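Cytochrome P450 monooxygenase (Rhodococcus sp. ECU0066, PDB 6KBH) probably catalyses oxygen insertion into organic substrates at a heme, passing electrons through its own FMN and [2Fe-2S] cluster in one self-sufficient chain. Local coordinates at residues E182-V187 and R400-I405; L299-V304 and D371-R376; A310-I315 and R459-K464; F570-D575 and I592-Q597. All blocks are in the same frame, centred on the assembly; numbering follows the deposited sequence.

Contact 1: residues E182-V187 and R400-I405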
loop_
_atom_site.group_PDB
_atom_site.type_symbol
_atom_site.label_atom_id
_atom_site.label_comp_id
_atom_site.label_asym_id
_atom_site.label_seq_id
_atom_site.Cartn_x
_atom_site.Cartn_y
_atom_site.Cartn_z
ATOM N N GLU A 182 -20.534 11.733 7.936
ATOM C CA GLU A 182 -20.928 11.013 9.140
ATOM C C GLU A 182 -20.130 9.731 9.352
ATOM O O GLU A 182 -19.605 9.506 10.448
ATOM C CB GLU A 182 -22.423 10.689 9.085
ATOM C CG GLU A 182 -23.340 11.902 9.040
ATOM C CD GLU A 182 -23.383 12.669 10.348
ATOM O OE1 GLU A 182 -22.816 12.186 11.352
ATOM O OE2 GLU A 182 -23.997 13.755 10.375
ATOM N N VAL A 183 -20.040 8.883 8.322
ATOM C CA VAL A 183 -19.522 7.524 8.512
ATOM C C VAL A 183 -18.125 7.515 9.146
ATOM O O VAL A 183 -17.913 6.753 10.096
ATOM C CB VAL A 183 -19.581 6.738 7.202
ATOM C CG1 VAL A 183 -19.102 5.313 7.428
ATOM C CG2 VAL A 183 -20.986 6.732 6.640
ATOM N N PRO A 184 -17.156 8.310 8.671
ATOM C CA PRO A 184 -15.831 8.264 9.320
ATOM C C PRO A 184 -15.854 8.616 10.794
ATOM O O PRO A 184 -14.982 8.161 11.545
ATOM C CB PRO A 184 -15.008 9.273 8.504
ATOM C CG PRO A 184 -15.660 9.284 7.176
ATOM C CD PRO A 184 -17.125 9.148 7.461
ATOM N N LEU A 185 -16.829 9.407 11.235
ATOM C CA LEU A 185 -16.924 9.738 12.650
ATOM C C LEU A 185 -17.331 8.519 13.468
ATOM O O LEU A 185 -16.762 8.259 14.535
ATOM C CB LEU A 185 -17.914 10.886 12.847
ATOM C CG LEU A 185 -18.153 11.366 14.277
ATOM C CD1 LEU A 185 -16.848 11.797 14.930
ATOM C CD2 LEU A 185 -19.163 12.504 14.286
ATOM N N THR A 186 -18.312 7.753 12.979
ATOM C CA THR A 186 -18.805 6.604 13.735
ATOM C C THR A 186 -17.751 5.507 13.835
ATOM O O THR A 186 -17.521 4.957 14.919
ATOM C CB THR A 186 -20.089 6.053 13.106
ATOM O OG1 THR A 186 -19.879 5.792 11.713
ATOM C CG2 THR A 186 -21.250 7.034 13.281
ATOM N N VAL A 187 -17.102 5.164 12.717
ATOM C CA VAL A 187 -16.121 4.084 12.776
ATOM C C VAL A 187 -14.931 4.495 13.630
ATOM O O VAL A 187 -14.302 3.648 14.275
ATOM C CB VAL A 187 -15.674 3.648 11.364
ATOM C CG1 VAL A 187 -16.864 3.544 10.421
ATOM C CG2 VAL A 187 -14.615 4.569 10.823
ATOM N N ARG A 400 -7.470 4.132 4.598
ATOM C CA ARG A 400 -7.379 3.429 3.322
ATOM C C ARG A 400 -8.491 2.397 3.185
ATOM O O ARG A 400 -9.136 2.297 2.135
ATOM C CB ARG A 400 -6.012 2.762 3.188
ATOM C CG ARG A 400 -4.931 3.649 2.615
ATOM C CD ARG A 400 -3.565 3.036 2.846
ATOM N NE ARG A 400 -2.532 3.698 2.061
ATOM C CZ ARG A 400 -1.228 3.550 2.269
ATOM N NH1 ARG A 400 -0.797 2.757 3.243
ATOM N NH2 ARG A 400 -0.354 4.190 1.503
ATOM N N MET A 401 -8.715 1.604 4.237
ATOM C CA MET A 401 -9.819 0.650 4.230
ATOM C C MET A 401 -11.150 1.369 4.066
ATOM O O MET A 401 -11.984 0.989 3.235
ATOM C CB MET A 401 -9.804 -0.168 5.524
ATOM C CG MET A 401 -11.097 -0.913 5.792
ATOM S SD MET A 401 -11.277 -1.513 7.481
ATOM C CE MET A 401 -10.103 -2.866 7.476
ATOM N N GLU A 402 -11.351 2.427 4.850
ATOM C CA GLU A 402 -12.607 3.167 4.849
ATOM C C GLU A 402 -12.960 3.678 3.458
ATOM O O GLU A 402 -14.096 3.525 2.993
ATOM C CB GLU A 402 -12.476 4.329 5.819
ATOM C CG GLU A 402 -13.655 4.567 6.680
ATOM C CD GLU A 402 -13.296 5.453 7.832
ATOM O OE1 GLU A 402 -12.091 5.601 8.130
ATOM O OE2 GLU A 402 -14.212 6.043 8.412
ATOM N N ILE A 403 -11.997 4.310 2.786
ATOM C CA ILE A 403 -12.240 4.823 1.443
ATOM C C ILE A 403 -12.548 3.680 0.490
ATOM O O ILE A 403 -13.490 3.751 -0.312
ATOM C CB ILE A 403 -11.035 5.644 0.955
ATOM C CG1 ILE A 403 -10.778 6.831 1.878
ATOM C CG2 ILE A 403 -11.279 6.135 -0.457
ATOM C CD1 ILE A 403 -11.871 7.848 1.854
ATOM N N GLN A 404 -11.755 2.609 0.563
ATOM C CA GLN A 404 -11.919 1.483 -0.355
ATOM C C GLN A 404 -13.329 0.906 -0.329
ATOM O O GLN A 404 -13.872 0.539 -1.371
ATOM C CB GLN A 404 -10.903 0.396 -0.023
ATOM C CG GLN A 404 -9.640 0.458 -0.838
ATOM C CD GLN A 404 -8.562 -0.370 -0.209
ATOM O OE1 GLN A 404 -7.949 0.049 0.762
ATOM N NE2 GLN A 404 -8.347 -1.570 -0.730
ATOM N N ILE A 405 -13.930 0.794 0.854
ATOM C CA ILE A 405 -15.274 0.231 0.959
ATOM C C ILE A 405 -16.339 1.252 0.570
ATOM O O ILE A 405 -17.336 0.899 -0.076
ATOM C CB ILE A 405 -15.513 -0.363 2.360
ATOM C CG1 ILE A 405 -14.328 -1.179 2.810
ATOM C CG2 ILE A 405 -16.698 -1.287 2.319
ATOM C CD1 ILE A 405 -14.191 -1.284 4.299
#
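Helices 183-192 and 396-413, which correspond to helices E and L of the cytochrome P450 core bundle, meet here through Pro184 and Val187 on one side and Glu402 on the other. The short axes run 11.5 Å apart at 135°, on the antiparallel side of perpendicular, and the nearest backbones are those of Pro184 and Glu402, with CA atoms 7.5 Å apart. That spacing is bridged mainly by one side chain. Glu402 is extended beyond CG (chi2 164°), and the extended chain carries its carboxylate toward Pro184 and Val187. Val187 points back at it head-on, with CG2 as the branch that meets the acid. Some approaches to Glu402 OE2 are too close to be trusted, so the exact carboxylate position is doubtful, and the contact rests on the CA spacing and the facing side chains. Glu402 also touches Thr287 of helix 284-300, and its side chain lies about 5 Å from the heme; Val187 leans on Leu159 of helix 153-164. Within helix 183-192, Val183 O accepts two bonds, from Val187 N at 3.2 Å and from Thr186 OG1 at 2.7 Å.

Contact 2: residues L299-V304 and D371-R376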
loop_
_atom_site.group_PDB
_atom_site.type_symbol
_atom_site.label_atom_id
_atom_site.label_comp_id
_atom_site.label_asym_id
_atom_site.label_seq_id
_atom_site.Cartn_x
_atom_site.Cartn_y
_atom_site.Cartn_z
ATOM N N LEU A 299 -16.009 11.170 -10.499
ATOM C CA LEU A 299 -17.153 11.539 -11.323
ATOM C C LEU A 299 -16.832 12.646 -12.322
ATOM O O LEU A 299 -17.678 12.949 -13.172
ATOM C CB LEU A 299 -18.320 11.954 -10.428
ATOM C CG LEU A 299 -18.810 10.864 -9.474
ATOM C CD1 LEU A 299 -19.934 11.383 -8.596
ATOM C CD2 LEU A 299 -19.245 9.624 -10.245
ATOM N N GLU A 300 -15.643 13.251 -12.244
ATOM C CA GLU A 300 -15.212 14.208 -13.258
ATOM C C GLU A 300 -14.660 13.503 -14.490
ATOM O O GLU A 300 -14.985 13.880 -15.622
ATOM C CB GLU A 300 -14.166 15.159 -12.676
ATOM C CG GLU A 300 -14.747 16.255 -11.801
ATOM C CD GLU A 300 -13.705 17.269 -11.377
ATOM O OE1 GLU A 300 -12.497 16.980 -11.530
ATOM O OE2 GLU A 300 -14.092 18.356 -10.902
ATOM N N HIS A 301 -13.815 12.490 -14.292
ATOM C CA HIS A 301 -13.388 11.589 -15.363
ATOM C C HIS A 301 -14.264 10.347 -15.248
ATOM O O HIS A 301 -13.947 9.414 -14.514
ATOM C CB HIS A 301 -11.911 11.221 -15.247
ATOM C CG HIS A 301 -11.002 12.365 -14.917
ATOM N ND1 HIS A 301 -10.856 12.857 -13.638
ATOM C CD2 HIS A 301 -10.154 13.080 -15.694
ATOM C CE1 HIS A 301 -9.975 13.842 -13.645
ATOM N NE2 HIS A 301 -9.534 13.997 -14.881
ATOM N N ARG A 302 -15.382 10.320 -15.973
ATOM C CA ARG A 302 -16.315 9.222 -15.748
ATOM C C ARG A 302 -15.886 7.921 -16.421
ATOM O O ARG A 302 -16.385 6.855 -16.042
ATOM C CB ARG A 302 -17.727 9.592 -16.204
ATOM C CG ARG A 302 -18.779 8.800 -15.441
ATOM C CD ARG A 302 -20.136 8.790 -16.105
ATOM N NE ARG A 302 -20.944 7.683 -15.599
ATOM C CZ ARG A 302 -21.804 7.791 -14.593
ATOM N NH1 ARG A 302 -21.950 8.954 -13.981
ATOM N NH2 ARG A 302 -22.506 6.740 -14.190
ATOM N N ASP A 303 -14.983 7.972 -17.403
ATOM C CA ASP A 303 -14.487 6.733 -17.995
ATOM C C ASP A 303 -13.757 5.894 -16.955
ATOM O O ASP A 303 -14.001 4.688 -16.828
ATOM C CB ASP A 303 -13.572 7.037 -19.182
ATOM C CG ASP A 303 -12.517 8.074 -18.856
ATOM O OD1 ASP A 303 -12.753 8.898 -17.946
ATOM O OD2 ASP A 303 -11.451 8.061 -19.506
ATOM N N VAL A 304 -12.865 6.522 -16.187
ATOM C CA VAL A 304 -12.173 5.800 -15.126
ATOM C C VAL A 304 -13.144 5.445 -14.005
ATOM O O VAL A 304 -12.953 4.443 -13.304
ATOM C CB VAL A 304 -10.969 6.620 -14.625
ATOM C CG1 VAL A 304 -11.407 7.952 -14.109
ATOM C CG2 VAL A 304 -10.239 5.891 -13.546
ATOM N N ASP A 371 -0.493 15.816 -13.174
ATOM C CA ASP A 371 -1.840 16.334 -13.062
ATOM C C ASP A 371 -2.832 15.442 -13.785
ATOM O O ASP A 371 -4.037 15.712 -13.757
ATOM C CB ASP A 371 -1.847 17.770 -13.579
ATOM C CG ASP A 371 -0.796 18.622 -12.881
ATOM O OD1 ASP A 371 -0.716 18.562 -11.632
ATOM O OD2 ASP A 371 -0.029 19.324 -13.570
ATOM N N ASP A 372 -2.337 14.376 -14.409
ATOM C CA ASP A 372 -3.181 13.304 -14.907
ATOM C C ASP A 372 -3.639 12.423 -13.750
ATOM O O ASP A 372 -2.892 12.174 -12.798
ATOM C CB ASP A 372 -2.431 12.461 -15.941
ATOM C CG ASP A 372 -1.763 13.306 -17.008
ATOM O OD1 ASP A 372 -0.715 13.917 -16.714
ATOM O OD2 ASP A 372 -2.281 13.350 -18.145
ATOM N N PHE A 373 -4.878 11.962 -13.836
ATOM C CA PHE A 373 -5.487 11.113 -12.822
ATOM C C PHE A 373 -5.398 9.679 -13.341
ATOM O O PHE A 373 -6.169 9.273 -14.215
ATOM C CB PHE A 373 -6.916 11.578 -12.557
ATOM C CG PHE A 373 -7.739 10.630 -11.744
ATOM C CD1 PHE A 373 -7.258 10.099 -10.559
ATOM C CD2 PHE A 373 -9.022 10.304 -12.149
ATOM C CE1 PHE A 373 -8.034 9.240 -9.809
ATOM C CE2 PHE A 373 -9.800 9.450 -11.403
ATOM C CZ PHE A 373 -9.307 8.916 -10.233
ATOM N N ASP A 374 -4.433 8.923 -12.816
ATOM C CA ASP A 374 -4.047 7.614 -13.353
ATOM C C ASP A 374 -4.072 6.591 -12.221
ATOM O O ASP A 374 -3.105 6.479 -11.466
ATOM C CB ASP A 374 -2.661 7.690 -13.992
ATOM C CG ASP A 374 -2.167 6.341 -14.500
ATOM O OD1 ASP A 374 -2.944 5.362 -14.517
ATOM O OD2 ASP A 374 -0.979 6.261 -14.873
ATOM N N ILE A 375 -5.160 5.827 -12.109
ATOM C CA ILE A 375 -5.310 5.009 -10.904
ATOM C C ILE A 375 -4.404 3.778 -10.938
ATOM O O ILE A 375 -4.027 3.258 -9.884
ATOM C CB ILE A 375 -6.789 4.649 -10.678
ATOM C CG1 ILE A 375 -7.257 3.558 -11.627
ATOM C CG2 ILE A 375 -7.666 5.871 -10.836
ATOM C CD1 ILE A 375 -8.734 3.493 -11.682
ATOM N N ARG A 376 -4.036 3.289 -12.127
ATOM C CA ARG A 376 -3.053 2.211 -12.199
ATOM C C ARG A 376 -1.618 2.703 -12.080
ATOM O O ARG A 376 -0.697 1.901 -12.256
ATOM C CB ARG A 376 -3.210 1.368 -13.475
ATOM C CG ARG A 376 -4.518 0.598 -13.542
ATOM C CD ARG A 376 -4.974 0.412 -14.975
ATOM N NE ARG A 376 -6.125 -0.482 -15.095
ATOM C CZ ARG A 376 -7.189 -0.211 -15.843
ATOM N NH1 ARG A 376 -7.225 0.918 -16.529
ATOM N NH2 ARG A 376 -8.204 -1.064 -15.922
#
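His301 faces Phe373 with their CA atoms 8.3 Å apart, and Val304 faces Ile375 at 8.1 Å between CA atoms, so a helix junction and an irregular loop run side by side in the same sense at nearly constant spacing. His301 is the N-cap residue of helix 302-310, right after helix 284-300. Phe373 has its CG trans to the backbone N (chi1 168°), which carries the ring across toward the junction. Its CB lies over one face of the imidazole, 4.3 Å from the centroid and 23° off the normal, a CH-pi contact; the two rings themselves are inclined at 46°. Val304 divides its methyl groups between two partners: CG1 packs 3.5 Å from Phe373 CE2, and CG2 lies alongside Ile375, 3.4 Å from its CD1, the two chains running antiparallel. His301 ND1 bonds back to Leu297 O, which should limit the rotation of the imidazole. Asp374 N hydrogen-bonds to Glu321 OE2 on helix 315-325, whereas Arg376 reaches back to Glu307 of helix 302-310 in a salt bridge. The arrangement is that of the P450 meander, the chain leading to the heme-thiolate loop, laid against the junction of helices 284-300 and 302-310.

Contact 3: residues A310-I315 and R459-K464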
loop_
_atom_site.group_PDB
_atom_site.type_symbol
_atom_site.label_atom_id
_atom_site.label_comp_id
_atom_site.label_asym_id
_atom_site.label_seq_id
_atom_site.Cartn_x
_atom_site.Cartn_y
_atom_site.Cartn_z
ATOM N N ALA A 310 -16.559 -1.686 -13.538
ATOM C CA ALA A 310 -16.377 -2.971 -14.201
ATOM C C ALA A 310 -15.874 -4.013 -13.211
ATOM O O ALA A 310 -16.583 -4.976 -12.901
ATOM C CB ALA A 310 -15.408 -2.841 -15.379
ATOM N N ASP A 311 -14.661 -3.821 -12.695
ATOM C CA ASP A 311 -14.108 -4.689 -11.667
ATOM C C ASP A 311 -13.605 -3.821 -10.522
ATOM O O ASP A 311 -12.906 -2.824 -10.762
ATOM C CB ASP A 311 -12.973 -5.572 -12.207
ATOM C CG ASP A 311 -11.855 -4.763 -12.829
ATOM O OD1 ASP A 311 -12.148 -3.683 -13.380
ATOM O OD2 ASP A 311 -10.686 -5.193 -12.754
ATOM N N PRO A 312 -13.952 -4.141 -9.276
ATOM C CA PRO A 312 -13.420 -3.394 -8.132
ATOM C C PRO A 312 -12.002 -3.770 -7.731
ATOM O O PRO A 312 -11.547 -3.335 -6.670
ATOM C CB PRO A 312 -14.416 -3.739 -7.009
ATOM C CG PRO A 312 -15.615 -4.329 -7.697
ATOM C CD PRO A 312 -15.061 -5.025 -8.888
ATOM N N SER A 313 -11.285 -4.553 -8.545
ATOM C CA SER A 313 -9.934 -4.971 -8.187
ATOM C C SER A 313 -8.945 -3.809 -8.166
ATOM O O SER A 313 -7.904 -3.911 -7.509
ATOM C CB SER A 313 -9.440 -6.048 -9.154
ATOM O OG SER A 313 -9.898 -5.805 -10.472
ATOM N N LEU A 314 -9.252 -2.711 -8.850
ATOM C CA LEU A 314 -8.370 -1.557 -8.926
ATOM C C LEU A 314 -8.734 -0.464 -7.931
ATOM O O LEU A 314 -8.081 0.583 -7.918
ATOM C CB LEU A 314 -8.368 -0.998 -10.354
ATOM C CG LEU A 314 -9.724 -0.722 -11.002
ATOM C CD1 LEU A 314 -9.604 0.378 -12.013
ATOM C CD2 LEU A 314 -10.236 -1.969 -11.675
ATOM N N ILE A 315 -9.748 -0.692 -7.095
ATOM C CA ILE A 315 -10.095 0.270 -6.043
ATOM C C ILE A 315 -8.904 0.588 -5.134
ATOM O O ILE A 315 -8.661 1.776 -4.868
ATOM C CB ILE A 315 -11.313 -0.211 -5.266
ATOM C CG1 ILE A 315 -12.567 -0.106 -6.132
ATOM C CG2 ILE A 315 -11.490 0.571 -3.970
ATOM C CD1 ILE A 315 -13.808 -0.569 -5.447
ATOM N N ARG A 459 -21.933 -9.904 -2.358
ATOM C CA ARG A 459 -20.570 -9.695 -2.841
ATOM C C ARG A 459 -19.845 -8.712 -1.942
ATOM O O ARG A 459 -20.298 -7.574 -1.758
ATOM C CB ARG A 459 -20.580 -9.149 -4.265
ATOM C CG ARG A 459 -21.180 -10.030 -5.312
ATOM C CD ARG A 459 -20.569 -9.612 -6.633
ATOM N NE ARG A 459 -20.404 -10.702 -7.584
ATOM C CZ ARG A 459 -21.411 -11.307 -8.200
ATOM N NH1 ARG A 459 -22.659 -10.935 -7.955
ATOM N NH2 ARG A 459 -21.168 -12.283 -9.060
ATOM N N ARG A 460 -18.713 -9.136 -1.392
ATOM C CA ARG A 460 -17.865 -8.237 -0.629
ATOM C C ARG A 460 -16.433 -8.466 -1.079
ATOM O O ARG A 460 -15.974 -9.613 -1.146
ATOM C CB ARG A 460 -18.046 -8.434 0.872
ATOM C CG ARG A 460 -17.294 -9.560 1.554
ATOM C CD ARG A 460 -16.865 -9.095 2.926
ATOM N NE ARG A 460 -15.606 -9.712 3.327
ATOM C CZ ARG A 460 -14.944 -9.393 4.432
ATOM N NH1 ARG A 460 -15.429 -8.460 5.242
ATOM N NH2 ARG A 460 -13.804 -10.006 4.732
ATOM N N GLN A 461 -15.742 -7.381 -1.450
ATOM C CA GLN A 461 -14.352 -7.577 -1.832
ATOM C C GLN A 461 -13.457 -7.338 -0.634
ATOM O O GLN A 461 -13.597 -6.312 0.041
ATOM C CB GLN A 461 -13.952 -6.646 -2.964
ATOM C CG GLN A 461 -12.593 -6.990 -3.530
ATOM C CD GLN A 461 -12.157 -6.049 -4.614
ATOM O OE1 GLN A 461 -12.737 -4.985 -4.786
ATOM N NE2 GLN A 461 -11.133 -6.439 -5.365
ATOM N N PRO A 462 -12.550 -8.262 -0.336
ATOM C CA PRO A 462 -11.624 -8.046 0.782
ATOM C C PRO A 462 -10.791 -6.791 0.573
ATOM O O PRO A 462 -10.287 -6.527 -0.523
ATOM C CB PRO A 462 -10.754 -9.311 0.776
ATOM C CG PRO A 462 -10.882 -9.856 -0.613
ATOM C CD PRO A 462 -12.283 -9.533 -1.034
ATOM N N VAL A 463 -10.672 -6.004 1.643
ATOM C CA VAL A 463 -9.810 -4.835 1.627
ATOM C C VAL A 463 -8.370 -5.252 1.326
ATOM O O VAL A 463 -7.922 -6.344 1.698
ATOM C CB VAL A 463 -9.924 -4.111 2.980
ATOM C CG1 VAL A 463 -8.816 -3.108 3.168
ATOM C CG2 VAL A 463 -11.279 -3.433 3.095
ATOM N N LYS A 464 -7.646 -4.387 0.615
ATOM C CA LYS A 464 -6.203 -4.535 0.453
ATOM C C LYS A 464 -5.546 -3.216 0.831
ATOM O O LYS A 464 -5.647 -2.233 0.092
ATOM C CB LYS A 464 -5.837 -4.957 -0.969
ATOM C CG LYS A 464 -6.168 -6.412 -1.225
ATOM C CD LYS A 464 -5.366 -7.020 -2.350
ATOM C CE LYS A 464 -5.658 -8.514 -2.432
ATOM N NZ LYS A 464 -5.279 -9.244 -1.190
#
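Polar, or possibly polar, contact comes first: the amide end of Gln461 comes up to the carbonyl of Pro312, with Gln461 CD 3.5 Å from Pro312 O. That carbonyl oxygen is also engaged inside its own segment, where Pro312 O accepts from Ile315 N at 3.2 Å, a bond that closes the turn leading into helix 315-325.

Van der Waals contact makes up the remainder. The glutamine is stretched to nearly full length, with CG trans to the backbone N (chi1 -170°) and an extended chain beyond it (chi2 -178°), and this lets it span the 7.6 Å between the CA atoms of Pro312 and Gln461. Its amide meets the proline side chain obliquely, Pro312 CB lying 4.0 Å from Gln461 CD, and it also passes close to the backbone of Ser313. Only 114 Å² is buried in all.

Around this pair, side chains from both segments rest on helix 396-413: Ile315 on Gln404 and Glu408, and Val463 on Met401 and Ile405. Ser313 touches Thr476 of strand 475-486, so the turn between helices 302-310 and 315-325 also borders strand 475-486, an inner strand of the antiparallel sheet.

Contact 4: residues F570-D575 and I592-Q597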
loop_
_atom_site.group_PDB
_atom_site.type_symbol
_atom_site.label_atom_id
_atom_site.label_comp_id
_atom_site.label_asym_id
_atom_site.label_seq_id
_atom_site.Cartn_x
_atom_site.Cartn_y
_atom_site.Cartn_z
ATOM N N PHE A 570 14.184 -17.988 -13.398
ATOM C CA PHE A 570 14.661 -19.204 -14.042
ATOM C C PHE A 570 15.192 -18.898 -15.436
ATOM O O PHE A 570 15.036 -19.682 -16.374
ATOM C CB PHE A 570 13.544 -20.246 -14.088
ATOM C CG PHE A 570 14.020 -21.647 -14.346
ATOM C CD1 PHE A 570 15.241 -22.082 -13.861
ATOM C CD2 PHE A 570 13.226 -22.537 -15.050
ATOM C CE1 PHE A 570 15.671 -23.373 -14.091
ATOM C CE2 PHE A 570 13.649 -23.830 -15.278
ATOM C CZ PHE A 570 14.875 -24.248 -14.800
ATOM N N LYS A 571 15.825 -17.737 -15.576
ATOM C CA LYS A 571 16.359 -17.303 -16.857
ATOM C C LYS A 571 17.533 -18.183 -17.269
ATOM O O LYS A 571 18.272 -18.703 -16.428
ATOM C CB LYS A 571 16.792 -15.840 -16.769
ATOM C CG LYS A 571 15.853 -14.993 -15.917
ATOM C CD LYS A 571 16.050 -13.498 -16.127
ATOM C CE LYS A 571 17.205 -12.956 -15.301
ATOM N NZ LYS A 571 17.183 -11.463 -15.258
ATOM N N LEU A 572 17.702 -18.354 -18.578
ATOM C CA LEU A 572 18.801 -19.142 -19.117
ATOM C C LEU A 572 19.853 -18.237 -19.742
ATOM O O LEU A 572 19.526 -17.269 -20.437
ATOM C CB LEU A 572 18.316 -20.167 -20.153
ATOM C CG LEU A 572 17.297 -19.844 -21.251
ATOM C CD1 LEU A 572 17.728 -18.680 -22.132
ATOM C CD2 LEU A 572 17.073 -21.081 -22.103
ATOM N N ASP A 573 21.113 -18.550 -19.476
ATOM C CA ASP A 573 22.212 -17.907 -20.178
ATOM C C ASP A 573 22.233 -18.422 -21.611
ATOM O O ASP A 573 22.441 -19.625 -21.823
ATOM C CB ASP A 573 23.536 -18.201 -19.479
ATOM C CG ASP A 573 24.689 -17.385 -20.034
ATOM O OD1 ASP A 573 24.482 -16.623 -21.003
ATOM O OD2 ASP A 573 25.811 -17.508 -19.500
ATOM N N PRO A 574 22.012 -17.570 -22.616
ATOM C CA PRO A 574 21.906 -18.067 -23.995
ATOM C C PRO A 574 23.236 -18.333 -24.682
ATOM O O PRO A 574 23.231 -18.861 -25.802
ATOM C CB PRO A 574 21.138 -16.945 -24.706
ATOM C CG PRO A 574 21.503 -15.715 -23.949
ATOM C CD PRO A 574 21.692 -16.135 -22.515
ATOM N N ASP A 575 24.369 -18.001 -24.065
ATOM C CA ASP A 575 25.664 -18.220 -24.696
ATOM C C ASP A 575 26.292 -19.564 -24.336
ATOM O O ASP A 575 27.451 -19.808 -24.695
ATOM C CB ASP A 575 26.629 -17.074 -24.357
ATOM C CG ASP A 575 26.998 -17.006 -22.875
ATOM O OD1 ASP A 575 26.753 -17.969 -22.121
ATOM O OD2 ASP A 575 27.555 -15.963 -22.464
ATOM N N ILE A 592 9.853 -26.632 -20.957
ATOM C CA ILE A 592 9.412 -26.807 -22.338
ATOM C C ILE A 592 9.462 -25.484 -23.094
ATOM O O ILE A 592 9.732 -25.461 -24.302
ATOM C CB ILE A 592 8.009 -27.438 -22.377
ATOM C CG1 ILE A 592 7.634 -27.837 -23.803
ATOM C CG2 ILE A 592 6.959 -26.494 -21.824
ATOM C CD1 ILE A 592 6.781 -29.072 -23.858
ATOM N N ALA A 593 9.221 -24.363 -22.408
ATOM C CA ALA A 593 9.415 -23.066 -23.045
ATOM C C ALA A 593 10.893 -22.787 -23.276
ATOM O O ALA A 593 11.253 -22.140 -24.265
ATOM C CB ALA A 593 8.782 -21.961 -22.203
ATOM N N MET A 594 11.759 -23.264 -22.375
ATOM C CA MET A 594 13.197 -23.140 -22.592
ATOM C C MET A 594 13.660 -24.041 -23.728
ATOM O O MET A 594 14.569 -23.679 -24.484
ATOM C CB MET A 594 13.954 -23.465 -21.305
ATOM C CG MET A 594 13.439 -22.728 -20.086
ATOM S SD MET A 594 14.178 -23.306 -18.553
ATOM C CE MET A 594 15.698 -22.361 -18.529
ATOM N N ALA A 595 13.050 -25.221 -23.859
ATOM C CA ALA A 595 13.338 -26.075 -25.004
ATOM C C ALA A 595 12.968 -25.382 -26.309
ATOM O O ALA A 595 13.655 -25.543 -27.325
ATOM C CB ALA A 595 12.593 -27.403 -24.869
ATOM N N ASP A 596 11.890 -24.595 -26.298
ATOM C CA ASP A 596 11.445 -23.935 -27.521
ATOM C C ASP A 596 12.373 -22.791 -27.912
ATOM O O ASP A 596 12.679 -22.623 -29.100
ATOM C CB ASP A 596 10.009 -23.442 -27.358
ATOM C CG ASP A 596 8.999 -24.574 -27.383
ATOM O OD1 ASP A 596 9.365 -25.688 -27.808
ATOM O OD2 ASP A 596 7.837 -24.344 -26.989
ATOM N N GLN A 597 12.820 -21.984 -26.938
ATOM C CA GLN A 597 13.804 -20.943 -27.238
ATOM C C GLN A 597 15.014 -21.526 -27.956
ATOM O O GLN A 597 15.497 -20.961 -28.943
ATOM C CB GLN A 597 14.269 -20.226 -25.964
ATOM C CG GLN A 597 13.196 -19.647 -25.068
ATOM C CD GLN A 597 13.514 -18.217 -24.640
ATOM O OE1 GLN A 597 13.314 -17.272 -25.402
ATOM N NE2 GLN A 597 14.069 -18.063 -23.446
#
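Phe570 and Met594 form a Met-aromatic contact in which the two side chains cross at about a right angle. Met594 CE stands over one face, 4.2 Å from the ring centroid and 13° off the normal, while SD approaches obliquely and comes 3.4 Å from Phe570 CE2. The methionine chain bends at its last torsion (chi3 84°), which swings CE back between Phe570 and Leu572: the methyl lies 3.5 Å from Phe570 O and 3.8 Å from Leu572 CB. Leu572 lies alongside Met594, head to tail, its CD2 4.0 Å from Met594 CB, and another branch extends to the amide end of Gln597, one helical turn on.

In the next shell, Tyr658 of strand 655-661 touches Phe570, Leu572 and Met594 alike, and its OH accepts from Asp573 N, tying the loop down. Asn568 OD1 accepts from Phe570 N. Phe570 also neighbours the flavin site: its side chain is about 3 Å from that of Glu684, an FMN-binding residue. The loop joins the antiparallel flavin-domain sheet to the parallel sheet, packing on helix 588-601 of the beta-alpha-beta crossover between strands 578-584 and 605-611, as in the nucleotide-binding fold of ferredoxin reductase-like enzymes.

Contact 1 is the buried one, an acid set between core helices close to the heme; contact 2 is partly buried and mostly apolar, and contact 3 is a surface contact that depends on one amide. These three form a connected series. Helix 396-413 serves contact 1 and also carries the loop of contact 3, where Met401 CG packs 3.7 Å from Val463 CG2. Contacts 2 and 3 meet through Ile375 CD1 and Leu314 CD1, 3.3 Å apart; contact 2 lies at the start of helix 302-310 and contact 3 in the loop that follows it. Contact 4, partly buried and centred about 50 Å from the centre of contact 1, relies on sulfur-aromatic packing near FMN.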